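Local coordinates for uncharacterized protein (Bacteroides eggerthii DSM 20697, PDB 4ECO) that is of unknown function but, as a leucine-rich repeat protein, probably binds other proteins, at residues E27-W39 with N59-A71. Sequence-based numbering, arbitrary orientation.
Sequences EYIKDYLALKEIW and NWNFNKELDMWGA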
loop_
_atom_site.group_PDB
_atom_site.type_symbol
_atom_site.label_atom_id
_atom_site.label_comp_id
_atom_site.label_asym_id
_atom_site.label_seq_id
_atom_site.Cartn_x
_atom_site.Cartn_y
_atom_site.Cartn_z
ATOM N N GLU A 27 -31.342 -17.837 -27.891
ATOM C CA GLU A 27 -30.218 -16.943 -27.578
ATOM C C GLU A 27 -29.145 -17.604 -26.738
ATOM O O GLU A 27 -27.963 -17.435 -27.045
ATOM C CB GLU A 27 -30.686 -15.655 -26.882
ATOM C CG GLU A 27 -31.313 -14.635 -27.828
ATOM C CD GLU A 27 -30.489 -14.210 -29.033
ATOM O OE1 GLU A 27 -29.258 -14.019 -28.883
ATOM O OE2 GLU A 27 -31.081 -14.069 -30.128
ATOM N N TYR A 28 -29.530 -18.386 -25.725
ATOM C CA TYR A 28 -28.541 -19.041 -24.873
ATOM C C TYR A 28 -27.693 -20.041 -25.715
ATOM O O TYR A 28 -26.491 -20.143 -25.490
ATOM C CB TYR A 28 -29.213 -19.707 -23.665
ATOM C CG TYR A 28 -29.900 -21.020 -23.952
ATOM C CD1 TYR A 28 -31.182 -21.054 -24.489
ATOM C CD2 TYR A 28 -29.280 -22.231 -23.655
ATOM C CE1 TYR A 28 -31.819 -22.264 -24.759
ATOM C CE2 TYR A 28 -29.915 -23.445 -23.902
ATOM C CZ TYR A 28 -31.183 -23.458 -24.462
ATOM O OH TYR A 28 -31.809 -24.657 -24.708
ATOM N N ILE A 29 -28.296 -20.686 -26.734
ATOM C CA ILE A 29 -27.584 -21.569 -27.661
ATOM C C ILE A 29 -26.597 -20.713 -28.531
ATOM O O ILE A 29 -25.427 -21.088 -28.690
ATOM C CB ILE A 29 -28.606 -22.380 -28.515
ATOM C CG1 ILE A 29 -29.464 -23.349 -27.644
ATOM C CG2 ILE A 29 -27.951 -23.100 -29.709
ATOM C CD1 ILE A 29 -28.747 -24.626 -27.003
ATOM N N LYS A 30 -27.065 -19.551 -29.049
ATOM C CA LYS A 30 -26.246 -18.642 -29.863
ATOM C C LYS A 30 -24.981 -18.202 -29.071
ATOM O O LYS A 30 -23.888 -18.111 -29.660
ATOM C CB LYS A 30 -27.078 -17.432 -30.331
ATOM C CG LYS A 30 -28.168 -17.810 -31.366
ATOM C CD LYS A 30 -29.319 -16.789 -31.544
ATOM C CE LYS A 30 -29.026 -15.598 -32.451
ATOM N NZ LYS A 30 -28.504 -14.397 -31.723
ATOM N N ASP A 31 -25.137 -18.024 -27.722
ATOM C CA ASP A 31 -24.080 -17.655 -26.777
ATOM C C ASP A 31 -23.007 -18.696 -26.693
ATOM O O ASP A 31 -21.837 -18.367 -26.520
ATOM C CB ASP A 31 -24.650 -17.461 -25.353
ATOM C CG ASP A 31 -25.318 -16.131 -25.040
ATOM O OD1 ASP A 31 -25.521 -15.319 -25.988
ATOM O OD2 ASP A 31 -25.669 -15.912 -23.858
ATOM N N TYR A 32 -23.428 -19.967 -26.716
ATOM C CA TYR A 32 -22.556 -21.129 -26.615
ATOM C C TYR A 32 -21.758 -21.309 -27.914
ATOM O O TYR A 32 -20.585 -21.694 -27.867
ATOM C CB TYR A 32 -23.376 -22.377 -26.293
ATOM C CG TYR A 32 -24.145 -22.366 -24.981
ATOM C CD1 TYR A 32 -23.864 -21.429 -23.982
ATOM C CD2 TYR A 32 -25.101 -23.336 -24.708
ATOM C CE1 TYR A 32 -24.594 -21.400 -22.795
ATOM C CE2 TYR A 32 -25.804 -23.348 -23.503
ATOM C CZ TYR A 32 -25.544 -22.382 -22.549
ATOM O OH TYR A 32 -26.233 -22.444 -21.367
ATOM N N LEU A 33 -22.359 -20.978 -29.067
ATOM C CA LEU A 33 -21.635 -21.035 -30.333
ATOM C C LEU A 33 -20.568 -19.936 -30.348
ATOM O O LEU A 33 -19.487 -20.140 -30.925
ATOM C CB LEU A 33 -22.582 -20.913 -31.525
ATOM C CG LEU A 33 -23.712 -21.932 -31.582
ATOM C CD1 LEU A 33 -24.718 -21.565 -32.642
ATOM C CD2 LEU A 33 -23.192 -23.343 -31.799
ATOM N N ALA A 34 -20.855 -18.793 -29.656
ATOM C CA ALA A 34 -19.923 -17.683 -29.462
ATOM C C ALA A 34 -18.784 -18.130 -28.537
ATOM O O ALA A 34 -17.612 -17.941 -28.890
ATOM C CB ALA A 34 -20.637 -16.466 -28.898
ATOM N N LEU A 35 -19.112 -18.800 -27.399
ATOM C CA LEU A 35 -18.105 -19.335 -26.475
ATOM C C LEU A 35 -17.118 -20.246 -27.184
ATOM O O LEU A 35 -15.911 -20.067 -27.023
ATOM C CB LEU A 35 -18.744 -20.115 -25.317
ATOM C CG LEU A 35 -19.370 -19.308 -24.190
ATOM C CD1 LEU A 35 -19.886 -20.233 -23.116
ATOM C CD2 LEU A 35 -18.385 -18.321 -23.597
ATOM N N LYS A 36 -17.628 -21.198 -27.994
ATOM C CA LYS A 36 -16.808 -22.149 -28.745
ATOM C C LYS A 36 -15.944 -21.404 -29.805
ATOM O O LYS A 36 -14.754 -21.710 -29.960
ATOM C CB LYS A 36 -17.707 -23.222 -29.384
ATOM C CG LYS A 36 -17.044 -24.172 -30.378
ATOM C CD LYS A 36 -16.005 -25.126 -29.820
ATOM C CE LYS A 36 -15.468 -25.931 -30.981
ATOM N NZ LYS A 36 -14.355 -26.818 -30.573
ATOM N N GLU A 37 -16.522 -20.393 -30.463
ATOM C CA GLU A 37 -15.797 -19.625 -31.466
ATOM C C GLU A 37 -14.655 -18.804 -30.788
ATOM O O GLU A 37 -13.549 -18.719 -31.329
ATOM C CB GLU A 37 -16.770 -18.734 -32.246
ATOM C CG GLU A 37 -16.245 -18.352 -33.619
ATOM C CD GLU A 37 -17.292 -17.860 -34.598
ATOM O OE1 GLU A 37 -18.366 -18.501 -34.701
ATOM O OE2 GLU A 37 -17.009 -16.861 -35.304
ATOM N N ILE A 38 -14.920 -18.270 -29.578
ATOM C CA ILE A 38 -13.945 -17.531 -28.770
ATOM C C ILE A 38 -12.800 -18.496 -28.385
ATOM O O ILE A 38 -11.634 -18.166 -28.584
ATOM C CB ILE A 38 -14.644 -16.884 -27.535
ATOM C CG1 ILE A 38 -15.405 -15.623 -27.984
ATOM C CG2 ILE A 38 -13.642 -16.564 -26.392
ATOM C CD1 ILE A 38 -16.529 -15.181 -27.053
ATOM N N TRP A 39 -13.149 -19.685 -27.869
ATOM C CA TRP A 39 -12.222 -20.755 -27.482
ATOM C C TRP A 39 -11.335 -21.133 -28.683
ATOM O O TRP A 39 -10.115 -21.111 -28.554
ATOM C CB TRP A 39 -13.031 -21.964 -26.966
ATOM C CG TRP A 39 -12.213 -23.043 -26.320
ATOM C CD1 TRP A 39 -11.687 -23.034 -25.056
ATOM C CD2 TRP A 39 -11.959 -24.351 -26.848
ATOM N NE1 TRP A 39 -11.069 -24.238 -24.788
ATOM C CE2 TRP A 39 -11.253 -25.077 -25.858
ATOM C CE3 TRP A 39 -12.303 -25.000 -28.041
ATOM C CZ2 TRP A 39 -10.853 -26.400 -26.049
ATOM C CZ3 TRP A 39 -11.851 -26.294 -28.245
ATOM C CH2 TRP A 39 -11.136 -26.976 -27.256
ATOM N N ASN A 59 -9.726 -26.796 -18.189
ATOM C CA ASN A 59 -9.985 -26.270 -19.540
ATOM C C ASN A 59 -11.457 -26.433 -19.889
ATOM O O ASN A 59 -12.156 -27.235 -19.277
ATOM C CB ASN A 59 -9.093 -26.975 -20.596
ATOM C CG ASN A 59 -9.044 -26.337 -21.980
ATOM O OD1 ASN A 59 -9.610 -25.265 -22.255
ATOM N ND2 ASN A 59 -8.347 -26.990 -22.896
ATOM N N TRP A 60 -11.928 -25.668 -20.872
ATOM C CA TRP A 60 -13.277 -25.805 -21.387
ATOM C C TRP A 60 -13.404 -27.144 -22.132
ATOM O O TRP A 60 -12.410 -27.706 -22.609
ATOM C CB TRP A 60 -13.630 -24.627 -22.305
ATOM C CG TRP A 60 -13.728 -23.302 -21.602
ATOM C CD1 TRP A 60 -13.490 -23.047 -20.285
ATOM C CD2 TRP A 60 -14.128 -22.053 -22.187
ATOM N NE1 TRP A 60 -13.719 -21.714 -20.012
ATOM C CE2 TRP A 60 -14.105 -21.082 -21.162
ATOM C CE3 TRP A 60 -14.513 -21.658 -23.482
ATOM C CZ2 TRP A 60 -14.416 -19.736 -21.398
ATOM C CZ3 TRP A 60 -14.838 -20.326 -23.712
ATOM C CH2 TRP A 60 -14.800 -19.386 -22.680
ATOM N N ASN A 61 -14.611 -27.680 -22.188
ATOM C CA ASN A 61 -14.842 -28.941 -22.865
ATOM C C ASN A 61 -16.124 -28.833 -23.629
ATOM O O ASN A 61 -17.148 -28.400 -23.064
ATOM C CB ASN A 61 -14.874 -30.073 -21.855
ATOM C CG ASN A 61 -14.990 -31.409 -22.499
ATOM O OD1 ASN A 61 -16.091 -31.895 -22.723
ATOM N ND2 ASN A 61 -13.859 -32.030 -22.823
ATOM N N PHE A 62 -16.067 -29.174 -24.934
ATOM C CA PHE A 62 -17.222 -29.077 -25.833
ATOM C C PHE A 62 -17.609 -30.476 -26.341
ATOM O O PHE A 62 -18.462 -30.614 -27.228
ATOM C CB PHE A 62 -16.937 -28.081 -26.986
ATOM C CG PHE A 62 -16.712 -26.672 -26.484
ATOM C CD1 PHE A 62 -17.789 -25.847 -26.173
ATOM C CD2 PHE A 62 -15.426 -26.192 -26.259
ATOM C CE1 PHE A 62 -17.581 -24.583 -25.628
ATOM C CE2 PHE A 62 -15.225 -24.925 -25.720
ATOM C CZ PHE A 62 -16.304 -24.132 -25.403
ATOM N N ASN A 63 -17.035 -31.511 -25.716
ATOM C CA ASN A 63 -17.366 -32.902 -26.002
ATOM C C ASN A 63 -18.550 -33.352 -25.100
ATOM O O ASN A 63 -18.481 -34.347 -24.388
ATOM C CB ASN A 63 -16.136 -33.777 -25.835
ATOM C CG ASN A 63 -15.099 -33.553 -26.910
ATOM O OD1 ASN A 63 -15.394 -33.061 -28.015
ATOM N ND2 ASN A 63 -13.868 -33.966 -26.625
ATOM N N LYS A 64 -19.624 -32.556 -25.129
ATOM C CA LYS A 64 -20.888 -32.730 -24.422
ATOM C C LYS A 64 -21.993 -32.096 -25.274
ATOM O O LYS A 64 -21.671 -31.439 -26.265
ATOM C CB LYS A 64 -20.824 -32.149 -22.996
ATOM C CG LYS A 64 -20.540 -30.663 -22.830
ATOM C CD LYS A 64 -19.703 -30.502 -21.591
ATOM C CE LYS A 64 -19.868 -29.205 -20.852
ATOM N NZ LYS A 64 -19.135 -29.248 -19.555
ATOM N N GLU A 65 -23.276 -32.303 -24.924
ATOM C CA GLU A 65 -24.422 -31.743 -25.646
ATOM C C GLU A 65 -24.341 -30.219 -25.714
ATOM O O GLU A 65 -23.821 -29.608 -24.794
ATOM C CB GLU A 65 -25.731 -32.192 -24.992
ATOM C CG GLU A 65 -26.101 -33.602 -25.413
ATOM C CD GLU A 65 -26.582 -33.741 -26.847
ATOM O OE1 GLU A 65 -27.056 -32.725 -27.404
ATOM O OE2 GLU A 65 -26.546 -34.870 -27.394
ATOM N N LEU A 66 -24.820 -29.640 -26.848
ATOM C CA LEU A 66 -24.799 -28.223 -27.211
ATOM C C LEU A 66 -25.396 -27.351 -26.153
ATOM O O LEU A 66 -24.824 -26.295 -25.884
ATOM C CB LEU A 66 -25.535 -27.974 -28.539
ATOM C CG LEU A 66 -25.644 -26.518 -29.082
ATOM C CD1 LEU A 66 -24.279 -25.849 -29.210
ATOM C CD2 LEU A 66 -26.378 -26.480 -30.422
ATOM N N ASP A 67 -26.513 -27.770 -25.535
ATOM C CA ASP A 67 -27.137 -26.942 -24.496
ATOM C C ASP A 67 -26.334 -27.003 -23.136
ATOM O O ASP A 67 -26.639 -26.250 -22.222
ATOM C CB ASP A 67 -28.636 -27.309 -24.307
ATOM C CG ASP A 67 -28.964 -28.682 -23.755
ATOM O OD1 ASP A 67 -28.077 -29.565 -23.783
ATOM O OD2 ASP A 67 -30.113 -28.877 -23.301
HETATM N N MSE A 68 -25.286 -27.833 -23.046
HETATM C CA MSE A 68 -24.445 -27.981 -21.851
HETATM C C MSE A 68 -23.147 -27.173 -21.977
HETATM O O MSE A 68 -22.353 -27.099 -21.028
HETATM C CB MSE A 68 -24.112 -29.467 -21.606
HETATM C CG MSE A 68 -25.303 -30.304 -21.169
HETATM SE SE MSE A 68 -26.144 -29.531 -19.558
HETATM C CE MSE A 68 -27.846 -28.679 -20.298
ATOM N N TRP A 69 -22.945 -26.548 -23.149
ATOM C CA TRP A 69 -21.743 -25.801 -23.475
ATOM C C TRP A 69 -21.558 -24.559 -22.586
ATOM O O TRP A 69 -20.448 -24.005 -22.550
ATOM C CB TRP A 69 -21.753 -25.414 -24.947
ATOM C CG TRP A 69 -21.455 -26.538 -25.917
ATOM C CD1 TRP A 69 -21.508 -27.887 -25.682
ATOM C CD2 TRP A 69 -21.096 -26.386 -27.294
ATOM N NE1 TRP A 69 -21.175 -28.580 -26.821
ATOM C CE2 TRP A 69 -20.909 -27.684 -27.825
ATOM C CE3 TRP A 69 -20.878 -25.271 -28.124
ATOM C CZ2 TRP A 69 -20.524 -27.897 -29.151
ATOM C CZ3 TRP A 69 -20.514 -25.482 -29.441
ATOM C CH2 TRP A 69 -20.327 -26.781 -29.939
ATOM N N GLY A 70 -22.589 -24.199 -21.814
ATOM C CA GLY A 70 -22.518 -23.074 -20.888
ATOM C C GLY A 70 -21.754 -23.394 -19.622
ATOM O O GLY A 70 -21.215 -22.490 -18.972
ATOM N N ALA A 71 -21.714 -24.702 -19.277
ATOM C CA ALA A 71 -21.023 -25.267 -18.126
ATOM C C ALA A 71 -19.513 -25.335 -18.405
ATOM O O ALA A 71 -19.004 -26.299 -18.982
ATOM C CB ALA A 71 -21.589 -26.633 -17.790
#
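Trp39, at one end of the interface, meets three residues of 59-71. Its CG is anti to the backbone N (chi1 -170°), which carries the indole off the helix to the side of Asn59, Trp60 and Phe62. Its NE1 donates to Asn59 OD1 at 3.1 Å; the N-H...O angle of 170° and an acceptor lying in the indole plane mark a straight bond, while Asn59 ND2 turns to Gly44 O. Phe62 comes edge-on over one indole face, an edge-to-face pair with Phe62 CE2 3.5 Å from Trp39 CD2. Trp60 lies nearly parallel but slid aside: its six-membered ring and the five-membered ring of Trp39 have centroids 5.5 Å apart and planes at 13°. Trp60 CH2 touches Leu35 CD2 at 3.9 Å, and its NE1 hydrogen-bonds to Pro73 O. This aromatic cluster, which Trp47 extends by edge-to-face contacts with both tryptophans, joins helix 27-41 to the loop before strand 75-77 at the N-terminal end of the leucine-rich repeat solenoid. With Trp39 cut back to an alanine, Asn59 OD1 would probably lose its indole donor and the Phe62 edge the face it packs on. Farther along the helix, Tyr32 lays its ring against Gly70, CE1 3.3 Å from Gly70 CA.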